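Local coordinates for high affinity transport system protein p37 (Mycoplasma hyorhinis, PDB 3EKI) that serves as the extracytoplasmic lipoprotein of a high-affinity transport system and binds thiamine diphosphate, the cargo it probably delivers for uptake, at residues 73-81 and 94-102; 148-158 and 205-216. All blocks are in the same frame, centred on the assembly; numbering follows the deposited sequence.

Contact 1, between 73-81 and 94-102, packs helix 64-85 on strand 97-103 about 26 Å from the centre of the chain, well away from thiamine diphosphate; the side chain of Lys99 lies about 7 Å from a bound calcium ion. Contact 2 sits about 12 Å from that centre, where 148-158 and 205-216 pair beside the ligand, and it supplies Tyr215 to the pocket. The two centres are 29 Å apart and their nearest atoms about 14 Å, so they do not touch. Along the chain they follow in series: contact 1 closes before contact 2 opens.

Contact 1: 73-81 and 94-102; sequences LENFKKEFN and DDVDFKVTP
The helix-on-sheet layer of an alpha/beta lobe brings helix 64-85 against strand 97-103, with Phe98 reaching from the strand between Phe76 and Phe80. The axes of the helix and strand segments run at 150°, nearly antiparallel, 7.9 Å apart at their closest. Phe98 turns its edge to the face of Phe80 in a T-shaped pair, planes at 70°, with Phe98 CZ 3.5 Å from Phe80 CG. Phe76 sets CD1 over the centre of the Phe98 face, the two rings meeting obliquely. Leu73 prolongs the apolar seam: its CD2 meets Phe98 CB at 3.9 Å and Val100 CG1 at 4.0 Å. At the far end the Asn81 amide clasps the backbone of Val96 twice. Val96 N donates to Asn81 OD1 (3.0 Å) on a lone pair, and Asn81 ND2 donates to Val96 O (2.9 Å) within its own amide plane; two nearly straight bonds thus fix the rotation of the amide. With chi1 at -77°, CG swings beside the backbone N, bringing both amide atoms to the incoming chain. Helix 354-369 also covers Phe76 and Phe80, and strand 45-51 pairs in parallel with 97-103, completing the helix-strand packing of a periplasmic-binding-protein-like lobe.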
loop_
_atom_site.group_PDB
_atom_site.type_symbol
_atom_site.label_atom_id
_atom_site.label_comp_id
_atom_site.label_asym_id
_atom_site.label_seq_id
_atom_site.Cartn_x
_atom_site.Cartn_y
_atom_site.Cartn_z
ATOM N N LEU A 73 -14.654 10.394 13.319
ATOM C CA LEU A 73 -14.123 10.988 14.561
ATOM C C LEU A 73 -15.092 10.929 15.728
ATOM O O LEU A 73 -14.686 10.750 16.885
ATOM C CB LEU A 73 -13.741 12.447 14.291
ATOM C CG LEU A 73 -12.479 12.617 13.445
ATOM C CD1 LEU A 73 -12.400 14.061 12.986
ATOM C CD2 LEU A 73 -11.244 12.152 14.194
ATOM N N GLU A 74 -16.371 11.083 15.419
ATOM C CA GLU A 74 -17.411 10.984 16.431
ATOM C C GLU A 74 -17.488 9.554 16.940
ATOM O O GLU A 74 -17.484 9.325 18.147
ATOM C CB GLU A 74 -18.768 11.456 15.905
ATOM C CG GLU A 74 -19.908 11.224 16.874
ATOM C CD GLU A 74 -19.944 12.185 18.052
ATOM O OE1 GLU A 74 -19.190 13.176 18.064
ATOM O OE2 GLU A 74 -20.741 11.926 18.981
ATOM N N ASN A 75 -17.519 8.552 16.047
ATOM C CA ASN A 75 -17.539 7.180 16.509
ATOM C C ASN A 75 -16.309 6.827 17.337
ATOM O O ASN A 75 -16.384 6.071 18.311
ATOM C CB ASN A 75 -17.592 6.258 15.285
ATOM C CG ASN A 75 -18.941 6.267 14.599
ATOM O OD1 ASN A 75 -19.907 6.826 15.097
ATOM N ND2 ASN A 75 -19.028 5.634 13.425
ATOM N N PHE A 76 -15.172 7.373 16.937
ATOM C CA PHE A 76 -13.917 7.119 17.619
ATOM C C PHE A 76 -13.920 7.689 19.037
ATOM O O PHE A 76 -13.582 7.011 20.002
ATOM C CB PHE A 76 -12.731 7.743 16.849
ATOM C CG PHE A 76 -11.418 7.041 17.129
ATOM C CD1 PHE A 76 -10.698 7.285 18.274
ATOM C CD2 PHE A 76 -10.913 6.122 16.225
ATOM C CE1 PHE A 76 -9.534 6.622 18.567
ATOM C CE2 PHE A 76 -9.765 5.440 16.517
ATOM C CZ PHE A 76 -9.059 5.674 17.677
ATOM N N LYS A 77 -14.335 8.955 19.090
ATOM C CA LYS A 77 -14.407 9.593 20.418
ATOM C C LYS A 77 -15.327 8.860 21.369
ATOM O O LYS A 77 -15.022 8.669 22.552
ATOM C CB LYS A 77 -14.852 11.037 20.224
ATOM C CG LYS A 77 -15.080 11.855 21.467
ATOM C CD LYS A 77 -15.493 13.296 21.165
ATOM C CE LYS A 77 -16.932 13.367 20.672
ATOM N NZ LYS A 77 -17.419 14.762 20.524
ATOM N N LYS A 78 -16.495 8.432 20.871
ATOM C CA LYS A 78 -17.411 7.734 21.768
ATOM C C LYS A 78 -16.887 6.402 22.258
ATOM O O LYS A 78 -16.988 6.036 23.429
ATOM C CB LYS A 78 -18.777 7.554 21.087
ATOM C CG LYS A 78 -19.493 8.800 20.670
ATOM C CD LYS A 78 -19.668 9.809 21.794
ATOM C CE LYS A 78 -20.714 9.314 22.789
ATOM N NZ LYS A 78 -20.983 10.336 23.856
ATOM N N GLU A 79 -16.310 5.557 21.398
ATOM C CA GLU A 79 -15.763 4.279 21.814
ATOM C C GLU A 79 -14.538 4.449 22.701
ATOM O O GLU A 79 -14.414 3.746 23.690
ATOM C CB GLU A 79 -15.411 3.436 20.582
ATOM C CG GLU A 79 -14.757 2.095 20.852
ATOM C CD GLU A 79 -15.598 1.094 21.613
ATOM O OE1 GLU A 79 -16.834 1.221 21.545
ATOM O OE2 GLU A 79 -15.081 0.172 22.274
ATOM N N PHE A 80 -13.671 5.387 22.314
ATOM C CA PHE A 80 -12.472 5.631 23.108
ATOM C C PHE A 80 -12.898 5.959 24.549
ATOM O O PHE A 80 -12.281 5.438 25.467
ATOM C CB PHE A 80 -11.571 6.725 22.548
ATOM C CG PHE A 80 -10.425 7.140 23.455
ATOM C CD1 PHE A 80 -10.536 8.131 24.426
ATOM C CD2 PHE A 80 -9.204 6.500 23.341
ATOM C CE1 PHE A 80 -9.516 8.444 25.275
ATOM C CE2 PHE A 80 -8.136 6.836 24.145
ATOM C CZ PHE A 80 -8.310 7.822 25.088
ATOM N N ASN A 81 -13.798 6.932 24.668
ATOM C CA ASN A 81 -14.025 7.395 26.058
ATOM C C ASN A 81 -14.793 6.357 26.848
ATOM O O ASN A 81 -14.663 6.250 28.071
ATOM C CB ASN A 81 -14.690 8.773 26.067
ATOM C CG ASN A 81 -13.688 9.860 25.747
ATOM O OD1 ASN A 81 -12.713 10.123 26.438
ATOM N ND2 ASN A 81 -13.878 10.537 24.618
ATOM N N ASP A 94 -8.677 13.277 31.932
ATOM C CA ASP A 94 -9.635 14.034 31.153
ATOM C C ASP A 94 -10.122 13.177 29.966
ATOM O O ASP A 94 -9.381 12.415 29.341
ATOM C CB ASP A 94 -9.095 15.355 30.638
ATOM C CG ASP A 94 -8.753 16.383 31.689
ATOM O OD1 ASP A 94 -9.290 16.336 32.814
ATOM O OD2 ASP A 94 -7.925 17.263 31.359
ATOM N N ASP A 95 -11.418 13.339 29.694
ATOM C CA ASP A 95 -11.964 12.786 28.461
ATOM C C ASP A 95 -11.258 13.411 27.269
ATOM O O ASP A 95 -10.784 14.540 27.324
ATOM C CB ASP A 95 -13.462 13.039 28.377
ATOM C CG ASP A 95 -14.299 12.103 29.221
ATOM O OD1 ASP A 95 -13.819 11.147 29.851
ATOM O OD2 ASP A 95 -15.533 12.304 29.280
ATOM N N VAL A 96 -11.207 12.681 26.148
ATOM C CA VAL A 96 -10.424 13.059 24.991
ATOM C C VAL A 96 -11.297 13.412 23.792
ATOM O O VAL A 96 -12.255 12.696 23.497
ATOM C CB VAL A 96 -9.478 11.905 24.617
ATOM C CG1 VAL A 96 -8.611 12.288 23.439
ATOM C CG2 VAL A 96 -8.612 11.580 25.836
ATOM N N ASP A 97 -10.935 14.498 23.135
ATOM C CA ASP A 97 -11.501 14.923 21.861
ATOM C C ASP A 97 -10.608 14.468 20.705
ATOM O O ASP A 97 -9.383 14.454 20.838
ATOM C CB ASP A 97 -11.614 16.441 21.762
ATOM C CG ASP A 97 -12.324 16.877 20.494
ATOM O OD1 ASP A 97 -13.297 16.185 20.130
ATOM O OD2 ASP A 97 -11.913 17.871 19.869
ATOM N N PHE A 98 -11.202 14.099 19.576
ATOM C CA PHE A 98 -10.415 13.663 18.424
ATOM C C PHE A 98 -10.675 14.532 17.192
ATOM O O PHE A 98 -11.835 14.832 16.899
ATOM C CB PHE A 98 -10.735 12.209 18.092
ATOM C CG PHE A 98 -10.227 11.257 19.169
ATOM C CD1 PHE A 98 -10.989 10.994 20.296
ATOM C CD2 PHE A 98 -8.979 10.635 19.022
ATOM C CE1 PHE A 98 -10.533 10.134 21.277
ATOM C CE2 PHE A 98 -8.531 9.773 19.986
ATOM C CZ PHE A 98 -9.311 9.497 21.101
ATOM N N LYS A 99 -9.574 14.881 16.539
ATOM C CA LYS A 99 -9.559 15.820 15.428
ATOM C C LYS A 99 -8.674 15.230 14.321
ATOM O O LYS A 99 -7.971 14.278 14.610
ATOM C CB LYS A 99 -9.047 17.201 15.832
ATOM C CG LYS A 99 -9.784 17.825 17.010
ATOM C CD LYS A 99 -9.253 19.237 17.233
ATOM C CE LYS A 99 -8.796 19.457 18.664
ATOM N NZ LYS A 99 -7.949 20.685 18.769
ATOM N N VAL A 100 -8.728 15.795 13.127
ATOM C CA VAL A 100 -7.776 15.514 12.060
ATOM C C VAL A 100 -7.178 16.846 11.607
ATOM O O VAL A 100 -7.731 17.928 11.805
ATOM C CB VAL A 100 -8.336 14.772 10.833
ATOM C CG1 VAL A 100 -8.823 13.385 11.200
ATOM C CG2 VAL A 100 -9.469 15.560 10.177
ATOM N N THR A 101 -6.007 16.697 11.000
ATOM C CA THR A 101 -5.297 17.816 10.396
ATOM C C THR A 101 -4.789 17.337 9.032
ATOM O O THR A 101 -4.369 16.167 8.935
ATOM C CB THR A 101 -4.227 18.338 11.360
ATOM O OG1 THR A 101 -3.775 19.628 10.921
ATOM C CG2 THR A 101 -3.001 17.434 11.394
ATOM N N PRO A 102 -4.862 18.136 7.969
ATOM C CA PRO A 102 -4.331 17.707 6.671
ATOM C C PRO A 102 -2.814 17.629 6.673
ATOM O O PRO A 102 -2.154 18.510 7.207
ATOM C CB PRO A 102 -4.755 18.820 5.698
ATOM C CG PRO A 102 -4.927 20.022 6.561
ATOM C CD PRO A 102 -5.469 19.475 7.860
#

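Contact 2: 148-158 and 205-216; sequences TTNSFVFDKEK and VYDPTVQANFYR. With TPP (thiamine diphosphate), chain B.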
loop_
_atom_site.group_PDB
_atom_site.type_symbol
_atom_site.label_atom_id
_atom_site.label_comp_id
_atom_site.label_asym_id
_atom_site.label_seq_id
_atom_site.Cartn_x
_atom_site.Cartn_y
_atom_site.Cartn_z
ATOM N N THR A 148 -4.588 -4.124 8.500
ATOM C CA THR A 148 -4.715 -5.309 7.650
ATOM C C THR A 148 -5.703 -4.972 6.543
ATOM O O THR A 148 -6.505 -4.043 6.636
ATOM C CB THR A 148 -5.157 -6.573 8.398
ATOM O OG1 THR A 148 -6.498 -6.369 8.905
ATOM C CG2 THR A 148 -4.269 -6.896 9.585
ATOM N N THR A 149 -5.648 -5.711 5.437
ATOM C CA THR A 149 -6.546 -5.445 4.306
ATOM C C THR A 149 -7.239 -6.731 3.884
ATOM O O THR A 149 -6.669 -7.808 4.086
ATOM C CB THR A 149 -5.704 -4.802 3.182
ATOM O OG1 THR A 149 -6.541 -4.269 2.153
ATOM C CG2 THR A 149 -4.774 -5.798 2.504
ATOM N N ASN A 150 -8.425 -6.641 3.309
ATOM C CA ASN A 150 -9.106 -7.779 2.699
ATOM C C ASN A 150 -8.143 -8.443 1.711
ATOM O O ASN A 150 -7.598 -7.731 0.877
ATOM C CB ASN A 150 -10.390 -7.358 1.993
ATOM C CG ASN A 150 -11.510 -6.909 2.917
ATOM O OD1 ASN A 150 -11.519 -7.267 4.099
ATOM N ND2 ASN A 150 -12.450 -6.162 2.364
ATOM N N SER A 151 -7.945 -9.751 1.841
ATOM C CA SER A 151 -7.090 -10.499 0.923
ATOM C C SER A 151 -7.652 -10.461 -0.482
ATOM O O SER A 151 -8.857 -10.410 -0.691
ATOM C CB SER A 151 -6.922 -11.950 1.405
ATOM O OG SER A 151 -8.118 -12.685 1.158
ATOM N N PHE A 152 -6.783 -10.451 -1.489
ATOM C CA PHE A 152 -7.211 -10.712 -2.850
ATOM C C PHE A 152 -7.497 -12.204 -3.018
ATOM O O PHE A 152 -6.841 -13.063 -2.410
ATOM C CB PHE A 152 -6.097 -10.289 -3.793
ATOM C CG PHE A 152 -5.826 -8.820 -3.994
ATOM C CD1 PHE A 152 -6.780 -7.912 -4.431
ATOM C CD2 PHE A 152 -4.551 -8.338 -3.728
ATOM C CE1 PHE A 152 -6.455 -6.581 -4.627
ATOM C CE2 PHE A 152 -4.214 -7.016 -3.937
ATOM C CZ PHE A 152 -5.175 -6.132 -4.384
ATOM N N VAL A 153 -8.475 -12.524 -3.864
ATOM C CA VAL A 153 -8.766 -13.928 -4.103
ATOM C C VAL A 153 -7.565 -14.690 -4.657
ATOM O O VAL A 153 -7.544 -15.895 -4.434
ATOM C CB VAL A 153 -9.952 -14.092 -5.050
ATOM C CG1 VAL A 153 -11.186 -13.586 -4.293
ATOM C CG2 VAL A 153 -9.758 -13.351 -6.340
ATOM N N PHE A 154 -6.638 -13.995 -5.288
ATOM C CA PHE A 154 -5.435 -14.594 -5.883
ATOM C C PHE A 154 -4.197 -14.526 -4.993
ATOM O O PHE A 154 -3.090 -14.942 -5.390
ATOM C CB PHE A 154 -5.203 -13.926 -7.242
ATOM C CG PHE A 154 -5.140 -12.410 -7.227
ATOM C CD1 PHE A 154 -6.208 -11.644 -7.649
ATOM C CD2 PHE A 154 -4.014 -11.734 -6.762
ATOM C CE1 PHE A 154 -6.227 -10.260 -7.616
ATOM C CE2 PHE A 154 -4.012 -10.350 -6.737
ATOM C CZ PHE A 154 -5.085 -9.613 -7.165
ATOM N N ASP A 155 -4.254 -14.030 -3.756
ATOM C CA ASP A 155 -3.057 -13.912 -2.905
ATOM C C ASP A 155 -3.455 -13.925 -1.428
ATOM O O ASP A 155 -3.339 -12.926 -0.714
ATOM C CB ASP A 155 -2.310 -12.636 -3.256
ATOM C CG ASP A 155 -0.992 -12.377 -2.573
ATOM O OD1 ASP A 155 -0.381 -13.313 -2.007
ATOM O OD2 ASP A 155 -0.535 -11.207 -2.614
ATOM N N LYS A 156 -3.906 -15.082 -0.947
ATOM C CA LYS A 156 -4.385 -15.204 0.435
ATOM C C LYS A 156 -3.342 -15.730 1.431
ATOM O O LYS A 156 -3.602 -15.807 2.631
ATOM C CB LYS A 156 -5.640 -16.082 0.485
ATOM C CG LYS A 156 -6.706 -15.699 -0.528
ATOM C CD LYS A 156 -7.985 -16.493 -0.311
ATOM C CE LYS A 156 -8.917 -16.376 -1.505
ATOM N NZ LYS A 156 -10.346 -16.533 -1.113
ATOM N N GLU A 157 -2.169 -16.089 0.922
ATOM C CA GLU A 157 -1.083 -16.617 1.718
ATOM C C GLU A 157 0.167 -15.741 1.658
ATOM O O GLU A 157 0.806 -15.500 0.621
ATOM C CB GLU A 157 -0.742 -18.035 1.241
ATOM C CG GLU A 157 -1.368 -19.146 2.048
ATOM C CD GLU A 157 -1.298 -20.511 1.387
ATOM O OE1 GLU A 157 -0.675 -20.681 0.320
ATOM O OE2 GLU A 157 -1.896 -21.459 1.942
ATOM N N LYS A 158 0.509 -15.249 2.857
ATOM C CA LYS A 158 1.626 -14.328 2.914
ATOM C C LYS A 158 2.948 -14.926 2.472
ATOM O O LYS A 158 3.701 -14.316 1.703
ATOM C CB LYS A 158 1.819 -13.812 4.354
ATOM C CG LYS A 158 2.939 -12.800 4.413
ATOM C CD LYS A 158 3.203 -12.186 5.769
ATOM C CE LYS A 158 4.548 -11.488 5.793
ATOM N NZ LYS A 158 5.700 -12.383 5.464
ATOM N N VAL A 205 -12.983 -9.142 -6.466
ATOM C CA VAL A 205 -11.603 -9.649 -6.528
ATOM C C VAL A 205 -10.989 -9.877 -5.151
ATOM O O VAL A 205 -9.817 -10.206 -4.990
ATOM C CB VAL A 205 -10.698 -8.727 -7.360
ATOM C CG1 VAL A 205 -11.101 -8.791 -8.834
ATOM C CG2 VAL A 205 -10.731 -7.304 -6.856
ATOM N N TYR A 206 -11.798 -9.750 -4.091
ATOM C CA TYR A 206 -11.361 -9.935 -2.729
ATOM C C TYR A 206 -12.072 -11.054 -1.977
ATOM O O TYR A 206 -13.214 -11.403 -2.292
ATOM C CB TYR A 206 -11.644 -8.656 -1.932
ATOM C CG TYR A 206 -10.945 -7.416 -2.388
ATOM C CD1 TYR A 206 -11.416 -6.604 -3.399
ATOM C CD2 TYR A 206 -9.760 -7.042 -1.738
ATOM C CE1 TYR A 206 -10.738 -5.457 -3.776
ATOM C CE2 TYR A 206 -9.072 -5.909 -2.107
ATOM C CZ TYR A 206 -9.561 -5.119 -3.128
ATOM O OH TYR A 206 -8.890 -3.987 -3.495
ATOM N N ASP A 207 -11.395 -11.553 -0.964
ATOM C CA ASP A 207 -11.947 -12.475 0.005
ATOM C C ASP A 207 -11.933 -11.799 1.386
ATOM O O ASP A 207 -10.947 -11.940 2.118
ATOM C CB ASP A 207 -11.232 -13.806 0.080
ATOM C CG ASP A 207 -11.900 -14.756 1.065
ATOM O OD1 ASP A 207 -12.917 -14.387 1.679
ATOM O OD2 ASP A 207 -11.400 -15.892 1.228
ATOM N N PRO A 208 -13.012 -11.111 1.729
ATOM C CA PRO A 208 -13.026 -10.376 3.005
ATOM C C PRO A 208 -12.913 -11.265 4.233
ATOM O O PRO A 208 -12.645 -10.761 5.337
ATOM C CB PRO A 208 -14.401 -9.688 2.995
ATOM C CG PRO A 208 -15.247 -10.523 2.083
ATOM C CD PRO A 208 -14.291 -10.956 1.011
ATOM N N THR A 209 -13.106 -12.577 4.088
ATOM C CA THR A 209 -13.105 -13.393 5.303
ATOM C C THR A 209 -11.683 -13.702 5.735
ATOM O O THR A 209 -11.447 -14.252 6.801
ATOM C CB THR A 209 -13.888 -14.699 5.127
ATOM O OG1 THR A 209 -13.254 -15.551 4.161
ATOM C CG2 THR A 209 -15.287 -14.423 4.582
ATOM N N VAL A 210 -10.736 -13.340 4.870
ATOM C CA VAL A 210 -9.335 -13.520 5.201
ATOM C C VAL A 210 -8.620 -12.170 5.165
ATOM O O VAL A 210 -8.541 -11.540 4.121
ATOM C CB VAL A 210 -8.611 -14.490 4.252
ATOM C CG1 VAL A 210 -7.121 -14.536 4.585
ATOM C CG2 VAL A 210 -9.214 -15.876 4.362
ATOM N N GLN A 211 -8.098 -11.754 6.317
ATOM C CA GLN A 211 -7.312 -10.534 6.372
ATOM C C GLN A 211 -5.851 -10.821 6.036
ATOM O O GLN A 211 -5.247 -11.742 6.575
ATOM C CB GLN A 211 -7.389 -9.883 7.750
ATOM C CG GLN A 211 -8.784 -9.323 8.041
ATOM C CD GLN A 211 -9.143 -8.186 7.123
ATOM O OE1 GLN A 211 -8.486 -7.138 7.119
ATOM N NE2 GLN A 211 -10.184 -8.353 6.311
ATOM N N ALA A 212 -5.330 -9.995 5.152
ATOM C CA ALA A 212 -3.927 -10.021 4.806
ATOM C C ALA A 212 -3.192 -8.922 5.577
ATOM O O ALA A 212 -3.518 -7.747 5.463
ATOM C CB ALA A 212 -3.765 -9.845 3.315
ATOM N N ASN A 213 -2.196 -9.347 6.341
ATOM C CA ASN A 213 -1.279 -8.466 7.035
ATOM C C ASN A 213 -0.037 -8.164 6.198
ATOM O O ASN A 213 1.084 -8.070 6.684
ATOM C CB ASN A 213 -0.917 -9.083 8.379
ATOM C CG ASN A 213 -0.172 -10.391 8.228
ATOM O OD1 ASN A 213 -0.258 -11.045 7.181
ATOM N ND2 ASN A 213 0.520 -10.725 9.296
ATOM N N PHE A 214 -0.315 -7.995 4.899
ATOM C CA PHE A 214 0.759 -7.726 3.955
ATOM C C PHE A 214 0.202 -7.179 2.645
ATOM O O PHE A 214 -1.003 -7.278 2.377
ATOM C CB PHE A 214 1.519 -9.024 3.688
ATOM C CG PHE A 214 0.667 -10.059 2.955
ATOM C CD1 PHE A 214 0.637 -10.219 1.576
ATOM C CD2 PHE A 214 -0.148 -10.904 3.692
ATOM C CE1 PHE A 214 -0.199 -11.131 0.964
ATOM C CE2 PHE A 214 -0.971 -11.832 3.106
ATOM C CZ PHE A 214 -0.987 -11.952 1.744
ATOM N N TYR A 215 1.069 -6.699 1.769
ATOM C CA TYR A 215 0.752 -6.429 0.375
ATOM C C TYR A 215 2.053 -6.679 -0.397
ATOM O O TYR A 215 3.134 -6.895 0.167
ATOM C CB TYR A 215 0.169 -5.050 0.097
ATOM C CG TYR A 215 1.159 -3.908 0.167
ATOM C CD1 TYR A 215 1.907 -3.667 1.319
ATOM C CD2 TYR A 215 1.358 -3.059 -0.904
ATOM C CE1 TYR A 215 2.808 -2.626 1.394
ATOM C CE2 TYR A 215 2.258 -2.024 -0.859
ATOM C CZ TYR A 215 2.982 -1.805 0.292
ATOM O OH TYR A 215 3.885 -0.776 0.327
ATOM N N ARG A 216 1.926 -6.661 -1.711
ATOM C CA ARG A 216 3.047 -6.850 -2.617
ATOM C C ARG A 216 3.045 -5.802 -3.722
ATOM O O ARG A 216 2.057 -5.102 -3.958
ATOM C CB ARG A 216 2.978 -8.216 -3.310
ATOM C CG ARG A 216 2.839 -9.408 -2.393
ATOM C CD ARG A 216 2.696 -10.667 -3.258
ATOM N NE ARG A 216 2.268 -11.757 -2.413
ATOM C CZ ARG A 216 3.011 -12.626 -1.757
ATOM N NH1 ARG A 216 4.340 -12.558 -1.835
ATOM N NH2 ARG A 216 2.392 -13.554 -1.031
HETATM N "N1'" TPP B . -7.330 -0.204 -1.403
HETATM C "C2'" TPP B . -8.042 0.944 -1.515
HETATM C CM2 TPP B . -9.565 0.882 -1.360
HETATM N "N3'" TPP B . -7.425 2.117 -1.743
HETATM C "C4'" TPP B . -6.066 2.160 -1.766
HETATM N "N4'" TPP B . -5.473 3.347 -1.908
HETATM C "C5'" TPP B . -5.312 0.979 -1.713
HETATM C "C6'" TPP B . -6.006 -0.212 -1.532
HETATM C "C7'" TPP B . -3.782 0.902 -1.823
HETATM N N3 TPP B . -3.036 1.025 -0.558
HETATM C C2 TPP B . -3.435 1.733 0.499
HETATM S S1 TPP B . -2.259 1.571 1.783
HETATM C C5 TPP B . -1.231 0.552 0.806
HETATM C C4 TPP B . -1.787 0.482 -0.457
HETATM C CM4 TPP B . -1.267 -0.511 -1.519
HETATM C C6 TPP B . 0.137 0.022 1.252
HETATM C C7 TPP B . 1.186 1.135 1.200
HETATM O O7 TPP B . 1.358 1.554 -0.170
HETATM P PA TPP B . 1.924 2.969 -0.625
HETATM O O1A TPP B . 1.642 3.142 -2.071
HETATM O O2A TPP B . 1.386 4.058 0.259
HETATM O O3A TPP B . 3.470 2.986 -0.308
HETATM P PB TPP B . 4.649 2.463 -1.264
HETATM O O1B TPP B . 4.499 0.992 -1.505
HETATM O O2B TPP B . 5.960 2.799 -0.447
HETATM O O3B TPP B . 4.692 3.336 -2.590
#
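Tyr206 overlaps Phe152 only at its rim: the rings lie side by side, planes 29° apart and slid past each other, with Phe152 CE1 3.7 Å from Tyr206 CE2. Next along the strands, Thr149 and Ala212 form an antiparallel hydrogen-bonded pair, exchanging both backbone bonds. Gln211, bent at chi2 (-65°), folds its amide back over the partner strand, where OE1 takes the Thr148 hydroxyl on a lone pair and NE2 gives to Asn150 OD1 at 2.8 Å; the two amide planes stand 80° apart.

At the corner 208-210, Asp207 OD1 accepts from Thr209 N, closing an Asx turn, and also takes Thr209 OG1 from the same face, while Asp207 OD2 forms a salt bridge with Lys156 NZ at 2.6 Å, met on the anti side and well out of the carboxylate plane.

Beyond the strands, Lys158 lies over one face of Phe214, its CA 3.8 Å from the ring centroid in a CH-pi contact. Past the ring's edge, the Asp155 carboxylate is gripped side-on by Arg216: NE reaches Asp155 OD2 at 2.9 Å, and NH2 meets the syn lone pair of Asp155 OD1 at the same length. Nearby Glu309 would probably raise the negative potential that this guanidinium offsets, and Arg216 NH1 bonds the carbonyls of Lys160 and Thr338.

Next to Arg216, Tyr215 lays one ring face on thiamine diphosphate C6, while its OH donates to O1B of the ligand at 2.6 Å. Ser255, Ser256, Ser257, Lys258 and Lys129 also hydrogen-bond the ligand, Tyr215 forming one wall of the thiamine diphosphate pocket of this extracytoplasmic binding protein.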